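Local atomic coordinates of mitotic checkpoint control protein kinase BUB1 (Drosophila melanogaster, PDB entry 6JKK), a protein that probably acts as an ATP-dependent protein kinase of the mitotic checkpoint at kinetochores, phosphorylating CENP-E during spindle microtubule capture, and is represented here by its kinase domain. Residues K324-Y327 against V328-I332; V159-L162 against S163-L167; N144-K147 against S148-R152; T289-E292 against N293-T297. All coordinates share one frame; numbering follows the deposited sequence.

Contact 1 of 4, residues K324-Y327 against V328-I332; sequences KEKY and VAEAI
K326 and E330 bring their charged ends together across the first turns of helix 325-339. The salt bridge is a long one, 3.6 Å from K326 NZ to E330 OE2, and the lysine chain comes nearer than its ammonium does, with K326 CD 3.3 Å from E330 OE2. Two bends in K326, at chi2 (-110°) and chi3 (-87°), carry its methylenes round to the carboxylate at a slant. E330 CG lies beside its own backbone N, which brings it 3.4 Å from K326 O, and the extended chain beyond then carries OE2 to the lysine.

Y327 leaves on another flank. Its CG stands opposite the backbone N (chi1 179°), which lays the ring along the helix until CE2 is 4.1 Å from A331 CB. The methyl approaches obliquely, and alanine is small enough to admit the ring while A331 itself leans on V158. The phenol oxygen goes beyond the turn, to a hydrogen bond with D155, just as K324 NZ finds Y157 OH. V328 sets one branch against the N-cap residue: CG2 lies 3.2 Å from K324 O. That same oxygen receives V328 N at 3.0 Å, and A331 N donates to Y327 O at 2.8 Å.

The chemistry thus divides by flank. The K326-E330 attraction, long and lying at the exposed side, is likely to add little, whereas V328, A331 and the hydroxyl of Y327 anchor the start of this C-terminal helix on helix 156-175 and the loop before it.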
# COMPACT_ATOMS: atom_id res chain seq x y z
N LYS A 324 -10.70 -11.38 -23.89
CA LYS A 324 -10.51 -12.79 -23.61
C LYS A 324 -11.25 -13.24 -22.36
O LYS A 324 -10.64 -13.81 -21.45
CB LYS A 324 -9.01 -13.09 -23.46
CG LYS A 324 -8.23 -12.99 -24.75
CD LYS A 324 -6.79 -13.39 -24.54
CE LYS A 324 -6.00 -13.29 -25.84
NZ LYS A 324 -4.56 -13.02 -25.57
N GLU A 325 -12.56 -13.00 -22.31
CA GLU A 325 -13.32 -13.25 -21.09
C GLU A 325 -13.27 -14.70 -20.60
O GLU A 325 -13.20 -14.96 -19.40
CB GLU A 325 -14.77 -12.78 -21.26
CG GLU A 325 -14.87 -11.34 -21.70
CD GLU A 325 -16.22 -10.73 -21.40
OE1 GLU A 325 -17.25 -11.27 -21.87
OE2 GLU A 325 -16.26 -9.70 -20.68
N LYS A 326 -13.29 -15.64 -21.55
CA LYS A 326 -13.24 -17.06 -21.21
C LYS A 326 -11.89 -17.44 -20.58
O LYS A 326 -11.84 -18.08 -19.53
CB LYS A 326 -13.51 -17.92 -22.44
CG LYS A 326 -14.36 -19.15 -22.17
CD LYS A 326 -13.56 -20.43 -22.30
CE LYS A 326 -13.54 -20.95 -23.73
NZ LYS A 326 -12.57 -22.07 -23.92
N TYR A 327 -10.80 -17.05 -21.24
CA TYR A 327 -9.46 -17.31 -20.71
C TYR A 327 -9.26 -16.71 -19.33
O TYR A 327 -8.66 -17.33 -18.45
CB TYR A 327 -8.38 -16.76 -21.65
CG TYR A 327 -6.98 -16.98 -21.12
CD1 TYR A 327 -6.33 -18.19 -21.32
CD2 TYR A 327 -6.32 -15.99 -20.38
CE1 TYR A 327 -5.06 -18.41 -20.83
CE2 TYR A 327 -5.05 -16.21 -19.88
CZ TYR A 327 -4.43 -17.42 -20.11
OH TYR A 327 -3.16 -17.64 -19.63
N VAL A 328 -9.73 -15.47 -19.15
CA VAL A 328 -9.54 -14.74 -17.91
C VAL A 328 -10.24 -15.43 -16.75
O VAL A 328 -9.69 -15.54 -15.65
CB VAL A 328 -10.02 -13.28 -18.06
CG1 VAL A 328 -10.07 -12.58 -16.71
CG2 VAL A 328 -9.11 -12.52 -19.00
N ALA A 329 -11.45 -15.92 -17.00
CA ALA A 329 -12.20 -16.64 -15.97
C ALA A 329 -11.45 -17.91 -15.56
O ALA A 329 -11.40 -18.24 -14.38
CB ALA A 329 -13.60 -16.96 -16.46
N GLU A 330 -10.89 -18.60 -16.55
CA GLU A 330 -10.07 -19.79 -16.29
C GLU A 330 -8.82 -19.44 -15.49
O GLU A 330 -8.48 -20.11 -14.50
CB GLU A 330 -9.64 -20.45 -17.60
CG GLU A 330 -10.77 -21.08 -18.39
CD GLU A 330 -10.32 -21.50 -19.78
OE1 GLU A 330 -9.10 -21.46 -20.04
OE2 GLU A 330 -11.19 -21.88 -20.60
N ALA A 331 -8.12 -18.39 -15.92
CA ALA A 331 -6.89 -17.96 -15.23
C ALA A 331 -7.17 -17.55 -13.79
O ALA A 331 -6.39 -17.86 -12.88
CB ALA A 331 -6.23 -16.83 -16.00
N ILE A 332 -8.26 -16.82 -13.57
CA ILE A 332 -8.65 -16.41 -12.23
C ILE A 332 -9.00 -17.63 -11.39
O ILE A 332 -8.61 -17.73 -10.21
CB ILE A 332 -9.85 -15.44 -12.25
CG1 ILE A 332 -9.44 -14.08 -12.82
CG2 ILE A 332 -10.44 -15.25 -10.85
CD1 ILE A 332 -10.57 -13.06 -12.85

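Contact 2 of 4, residues V159-L162 against S163-L167; sequences VMHL and SCQML
Q165 and H161 join side chain to side chain along helix 156-175: Q165 NE2 donates to H161 ND1 at 2.9 Å, with an N-H...acceptor angle of 146°. The donor sits at the edge of the imidazole, in its plane, while the amide is turned nearly upright to the ring, the two planes 85° apart. Because ND1 accepts, it is probably unprotonated, as in a neutral histidine. On the next flank S163 grips V159 O twice, through its backbone N and through OG, the OG-O separation being 2.8 Å. The hydroxyl can do so because chi1 of -64° sets OG beside its own backbone N, facing the preceding turn, and it arrives from above the carbonyl plane. A serine suits this buried face of the helix: its hydroxyl is satisfied without leaving the helix.

L162 CD2 lies 4.0 Å from Q165 NE2, the side chains crossing at a slant, and M166 curls its end back so that CE lies 3.7 Å from L162 O.

In the second shell, S202 N donates to Q165 OE1, fixing which end of the amide faces the ring. A leucine in place of Q165 would probably leave both H161 ND1 and S202 N without their buried partner and free the imidazole to turn.

This helix, αE of the kinase C-lobe, leads toward the catalytic loop. V159 and S163 lie against helices 246-261 and 288-299, M166 against L252 and V255 of the former, M160 meets W291 as well as L317 and A320 of helix 310-322, and H161 meets I332 of helix 325-339.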
# COMPACT_ATOMS: atom_id res chain seq x y z
N VAL A 159 -2.58 -10.38 -13.62
CA VAL A 159 -1.88 -9.15 -13.26
C VAL A 159 -2.68 -7.92 -13.72
O VAL A 159 -2.76 -6.92 -12.99
CB VAL A 159 -0.43 -9.10 -13.80
CG1 VAL A 159 0.25 -7.79 -13.42
CG2 VAL A 159 0.39 -10.29 -13.27
N MET A 160 -3.29 -7.98 -14.90
CA MET A 160 -4.12 -6.87 -15.36
C MET A 160 -5.26 -6.61 -14.39
O MET A 160 -5.60 -5.46 -14.09
CB MET A 160 -4.72 -7.16 -16.73
CG MET A 160 -3.72 -7.35 -17.83
SD MET A 160 -4.65 -7.52 -19.36
CE MET A 160 -3.39 -8.30 -20.36
N HIS A 161 -5.87 -7.69 -13.90
CA HIS A 161 -7.00 -7.58 -12.97
C HIS A 161 -6.57 -6.93 -11.66
O HIS A 161 -7.25 -6.02 -11.14
CB HIS A 161 -7.60 -8.97 -12.70
CG HIS A 161 -8.99 -8.94 -12.14
ND1 HIS A 161 -9.27 -8.50 -10.86
CD2 HIS A 161 -10.18 -9.32 -12.68
CE1 HIS A 161 -10.57 -8.60 -10.64
NE2 HIS A 161 -11.14 -9.10 -11.73
N LEU A 162 -5.45 -7.40 -11.12
CA LEU A 162 -4.89 -6.85 -9.89
C LEU A 162 -4.42 -5.40 -10.07
O LEU A 162 -4.56 -4.59 -9.17
CB LEU A 162 -3.74 -7.72 -9.38
CG LEU A 162 -4.08 -9.12 -8.89
CD1 LEU A 162 -2.81 -9.88 -8.47
CD2 LEU A 162 -5.06 -9.05 -7.72
N SER A 163 -3.86 -5.09 -11.24
CA SER A 163 -3.41 -3.73 -11.54
C SER A 163 -4.58 -2.75 -11.60
O SER A 163 -4.48 -1.60 -11.17
CB SER A 163 -2.65 -3.71 -12.86
OG SER A 163 -1.47 -4.48 -12.76
N CYS A 164 -5.69 -3.22 -12.17
CA CYS A 164 -6.89 -2.41 -12.27
C CYS A 164 -7.39 -2.06 -10.87
O CYS A 164 -7.81 -0.93 -10.61
CB CYS A 164 -7.97 -3.18 -13.03
SG CYS A 164 -9.39 -2.19 -13.53
N GLN A 165 -7.33 -3.04 -9.98
CA GLN A 165 -7.73 -2.81 -8.60
C GLN A 165 -6.81 -1.84 -7.88
O GLN A 165 -7.28 -0.94 -7.18
CB GLN A 165 -7.76 -4.13 -7.82
CG GLN A 165 -8.82 -5.11 -8.27
CD GLN A 165 -8.78 -6.39 -7.47
OE1 GLN A 165 -8.77 -6.36 -6.24
NE2 GLN A 165 -8.71 -7.53 -8.15
N MET A 166 -5.50 -2.03 -8.05
CA MET A 166 -4.53 -1.17 -7.37
C MET A 166 -4.66 0.26 -7.85
O MET A 166 -4.50 1.19 -7.06
CB MET A 166 -3.09 -1.67 -7.61
CG MET A 166 -2.72 -2.90 -6.81
SD MET A 166 -0.99 -3.34 -7.02
CE MET A 166 -0.99 -3.80 -8.76
N LEU A 167 -4.94 0.44 -9.14
CA LEU A 167 -5.16 1.77 -9.69
C LEU A 167 -6.38 2.42 -9.04
O LEU A 167 -6.37 3.62 -8.75
CB LEU A 167 -5.36 1.69 -11.20
CG LEU A 167 -4.08 1.64 -12.03
CD1 LEU A 167 -4.36 1.04 -13.40
CD2 LEU A 167 -3.48 3.03 -12.14

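Contact 3 of 4, residues N144-K147 against S148-R152; sequences NKVK and SVTNR
N144 O, K145 O and V146 O accept from S148 N, V149 N and T150 N in regular helical steps, the last at 2.9 Å between V146 O and T150 N. The next step frays: N151 N reaches K147 O only in a weak bond, with an N-H...acceptor angle of 129°. At N151 the chain leaves helical geometry with a positive phi (54°), a conformation asparagine tolerates better than most residues with side chains. Helix 139-150 therefore ends here, and R152 is already extended.

T150 manages the exit. Its OG1 is wedged between the backbone N and the carbonyl carbon (chi1 69°), from where it donates to V146 O at 2.8 Å, above the carbonyl plane and from the face opposite to that used by T150 N. The same hydroxyl oxygen accepts from R152 N at 3.2 Å, forming an ST turn and tying the last helical turn to the departing chain. In the kinase fold this helix is αD, which follows the hinge between the lobes.

K147 lies against the backbone carbonyl of R152: its CG is 3.2 Å from R152 O, and its CA makes a C-H...O contact with that oxygen at 3.5 Å. K147 NZ bends back toward N144 OD1 in a weak bond. R152 folds its guanidinium onto the chain as NH1 donates to N151 O at 2.9 Å. V146 and T150 stand side by side, V146 CG1 4.1 Å from T150 OG1. The methyls of V146, V149 and T150 offer short apolar surface to helix 325-339, V146 touching F335, V149 and T150 touching I338.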
# COMPACT_ATOMS: atom_id res chain seq x y z
N ASN A 144 5.00 -15.01 -4.92
CA ASN A 144 6.02 -16.02 -4.75
C ASN A 144 5.41 -17.40 -4.63
O ASN A 144 5.96 -18.37 -5.14
CB ASN A 144 6.90 -15.68 -3.54
CG ASN A 144 7.84 -14.52 -3.81
OD1 ASN A 144 8.32 -14.35 -4.93
ND2 ASN A 144 8.10 -13.70 -2.80
N LYS A 145 4.26 -17.50 -3.97
CA LYS A 145 3.59 -18.79 -3.85
C LYS A 145 3.15 -19.28 -5.23
O LYS A 145 3.30 -20.47 -5.55
CB LYS A 145 2.41 -18.71 -2.89
CG LYS A 145 1.59 -19.99 -2.82
CD LYS A 145 0.54 -19.91 -1.71
CE LYS A 145 -0.22 -21.22 -1.57
NZ LYS A 145 -1.25 -21.17 -0.49
N VAL A 146 2.62 -18.37 -6.04
CA VAL A 146 2.17 -18.72 -7.41
C VAL A 146 3.35 -19.22 -8.26
O VAL A 146 3.22 -20.21 -9.00
CB VAL A 146 1.50 -17.52 -8.09
CG1 VAL A 146 1.41 -17.73 -9.60
CG2 VAL A 146 0.12 -17.27 -7.49
N LYS A 147 4.49 -18.56 -8.14
CA LYS A 147 5.67 -18.96 -8.91
C LYS A 147 6.21 -20.29 -8.41
O LYS A 147 6.73 -21.09 -9.18
CB LYS A 147 6.75 -17.87 -8.87
CG LYS A 147 6.56 -16.76 -9.90
CD LYS A 147 7.56 -15.62 -9.69
CE LYS A 147 6.93 -14.47 -8.91
NZ LYS A 147 7.93 -13.56 -8.29
N SER A 148 6.09 -20.52 -7.10
CA SER A 148 6.54 -21.76 -6.48
C SER A 148 5.72 -22.95 -6.97
O SER A 148 6.25 -24.03 -7.25
CB SER A 148 6.42 -21.66 -4.96
OG SER A 148 6.64 -22.93 -4.36
N VAL A 149 4.41 -22.73 -7.09
CA VAL A 149 3.48 -23.79 -7.49
C VAL A 149 3.48 -24.05 -8.99
O VAL A 149 3.44 -25.20 -9.43
CB VAL A 149 2.04 -23.49 -6.99
CG1 VAL A 149 1.06 -24.53 -7.52
CG2 VAL A 149 2.00 -23.46 -5.48
N THR A 150 3.53 -22.98 -9.79
CA THR A 150 3.38 -23.13 -11.24
C THR A 150 4.70 -23.14 -12.00
O THR A 150 4.74 -23.54 -13.17
CB THR A 150 2.48 -22.03 -11.85
OG1 THR A 150 3.14 -20.75 -11.78
CG2 THR A 150 1.17 -21.95 -11.11
N ASN A 151 5.78 -22.71 -11.35
CA ASN A 151 7.06 -22.48 -12.02
C ASN A 151 6.94 -21.55 -13.23
O ASN A 151 7.67 -21.68 -14.21
CB ASN A 151 7.72 -23.80 -12.41
CG ASN A 151 8.38 -24.48 -11.22
OD1 ASN A 151 9.53 -24.20 -10.90
ND2 ASN A 151 7.65 -25.38 -10.57
N ARG A 152 5.98 -20.63 -13.15
CA ARG A 152 5.77 -19.62 -14.18
C ARG A 152 5.50 -18.30 -13.47
O ARG A 152 5.17 -18.29 -12.29
CB ARG A 152 4.55 -19.97 -15.04
CG ARG A 152 4.62 -21.33 -15.74
CD ARG A 152 5.64 -21.34 -16.88
NE ARG A 152 5.57 -22.59 -17.63
CZ ARG A 152 6.17 -23.72 -17.27
NH1 ARG A 152 6.90 -23.75 -16.16
NH2 ARG A 152 6.05 -24.81 -18.01

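Contact 4 of 4, residues T289-E292 against N293-T297; sequences TMWE and NIFRT
E292 O takes R296 N at 2.9 Å, and W291 O takes F295 N at 2.9 Å in a nearly straight bond, 172° at the hydrogen. The arginine then curls back: its guanidinium passes with one face over E292 O, while NH2 donates to N293 OD1 at 3.2 Å, in the carbonyl plane and on a lone pair. Its charge faces E292 only at a remove, since E292 OE1 and R296 NH2 are 5.1 Å apart; a water that donates to OE1 at 2.6 Å and weakly receives from NH2 stands between. With an alanine here, N293 OD1 would probably lose this donor and the E292 carboxylate would be left without its water-linked opposite charge.

N293 is well chosen as an amide, because its ND2 also donates to Q316 OE1 of helix 310-322.

Inward, the side chains turn apolar. The F295 ring lies with one face over W291 O, and its CE1 meets W291 CE3 at 3.8 Å, the rings crossing obliquely with planes at 40°. I294 CD1 packs 3.9 Å from M290 CG, M290 CE lies over one face of the indole, near its rim, and W291 NE1 bonds E156. Large apolar residues suit this face, which abuts helices 156-175, 246-261 and 310-322. Amphipathic in this way, helix 288-299 is a C-lobe helix, probably αH, of the protein kinase fold.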
# COMPACT_ATOMS: atom_id res chain seq x y z
N THR A 289 1.74 -2.84 -26.22
CA THR A 289 1.35 -1.44 -26.36
C THR A 289 0.62 -0.95 -25.11
O THR A 289 0.85 0.16 -24.63
CB THR A 289 0.47 -1.22 -27.61
OG1 THR A 289 1.20 -1.65 -28.77
CG2 THR A 289 0.10 0.24 -27.77
N MET A 290 -0.25 -1.79 -24.56
CA MET A 290 -1.00 -1.42 -23.36
C MET A 290 -0.10 -1.23 -22.15
O MET A 290 -0.16 -0.20 -21.47
CB MET A 290 -2.08 -2.45 -23.04
CG MET A 290 -2.83 -2.14 -21.75
SD MET A 290 -3.76 -3.55 -21.12
CE MET A 290 -2.43 -4.55 -20.46
N TRP A 291 0.74 -2.23 -21.88
CA TRP A 291 1.64 -2.16 -20.73
C TRP A 291 2.62 -1.00 -20.89
O TRP A 291 2.90 -0.29 -19.92
CB TRP A 291 2.41 -3.47 -20.54
CG TRP A 291 1.58 -4.58 -19.96
CD1 TRP A 291 1.25 -5.76 -20.57
CD2 TRP A 291 0.97 -4.61 -18.67
NE1 TRP A 291 0.46 -6.52 -19.73
CE2 TRP A 291 0.28 -5.83 -18.55
CE3 TRP A 291 0.93 -3.72 -17.59
CZ2 TRP A 291 -0.44 -6.19 -17.41
CZ3 TRP A 291 0.22 -4.07 -16.45
CH2 TRP A 291 -0.45 -5.29 -16.37
N GLU A 292 3.13 -0.82 -22.10
CA GLU A 292 4.04 0.30 -22.35
C GLU A 292 3.34 1.65 -22.13
O GLU A 292 3.94 2.57 -21.56
CB GLU A 292 4.68 0.19 -23.74
CG GLU A 292 5.70 -0.95 -23.83
CD GLU A 292 6.40 -1.05 -25.17
OE1 GLU A 292 5.91 -0.43 -26.14
OE2 GLU A 292 7.43 -1.75 -25.26
N ASN A 293 2.08 1.77 -22.55
CA ASN A 293 1.26 2.94 -22.24
C ASN A 293 1.18 3.19 -20.74
O ASN A 293 1.44 4.29 -20.26
CB ASN A 293 -0.17 2.79 -22.79
CG ASN A 293 -0.29 3.16 -24.27
OD1 ASN A 293 0.65 3.69 -24.87
ND2 ASN A 293 -1.46 2.90 -24.84
N ILE A 294 0.80 2.15 -20.00
CA ILE A 294 0.63 2.25 -18.56
C ILE A 294 1.93 2.66 -17.86
O ILE A 294 1.93 3.59 -17.06
CB ILE A 294 0.11 0.92 -17.97
CG1 ILE A 294 -1.28 0.60 -18.52
CG2 ILE A 294 0.07 0.99 -16.44
CD1 ILE A 294 -1.73 -0.84 -18.26
N PHE A 295 3.02 1.97 -18.18
CA PHE A 295 4.31 2.26 -17.55
C PHE A 295 4.78 3.68 -17.90
O PHE A 295 5.22 4.43 -17.02
CB PHE A 295 5.37 1.24 -17.98
CG PHE A 295 5.09 -0.17 -17.52
CD1 PHE A 295 4.08 -0.44 -16.61
CD2 PHE A 295 5.86 -1.23 -18.01
CE1 PHE A 295 3.83 -1.75 -16.19
CE2 PHE A 295 5.61 -2.53 -17.60
CZ PHE A 295 4.60 -2.79 -16.69
N ARG A 296 4.68 4.05 -19.17
CA ARG A 296 5.14 5.36 -19.62
C ARG A 296 4.34 6.49 -18.99
O ARG A 296 4.90 7.51 -18.58
CB ARG A 296 5.09 5.46 -21.15
CG ARG A 296 5.77 6.72 -21.69
CD ARG A 296 5.69 6.80 -23.22
NE ARG A 296 5.32 5.54 -23.85
CZ ARG A 296 4.09 5.26 -24.28
NH1 ARG A 296 3.11 6.14 -24.13
NH2 ARG A 296 3.84 4.09 -24.84
N THR A 297 3.03 6.30 -18.91
CA THR A 297 2.13 7.32 -18.38
C THR A 297 2.37 7.54 -16.88
O THR A 297 2.34 8.67 -16.39
CB THR A 297 0.67 6.92 -18.61
OG1 THR A 297 0.44 6.80 -20.02
CG2 THR A 297 -0.27 7.96 -18.04
O HOH W 1 4.49 1.60 -26.92

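Contact 2, on helix 156-175, is the buried hub, and its polar side chains S163, H161 and Q165 bond to protein partners. Contact 4 touches it closely: W291 lies against V159, M160 and S163, with M160 CG 3.5 Å from W291 CZ2. Contact 1 meets it more lightly, I332 on H161, so both partly buried contacts lean on the same helix, with the pairs K326-E330 and E292-R296 on their more exposed sides. Contact 3 is the surface member. It touches none of the others, its nearest atoms about 8 Å from contacts 1 and 2, yet it shares helix 325-339 with contact 1 through F335 and I338. It alone ends a helix, where backbone and hydroxyl bonds matter more than apolar packing.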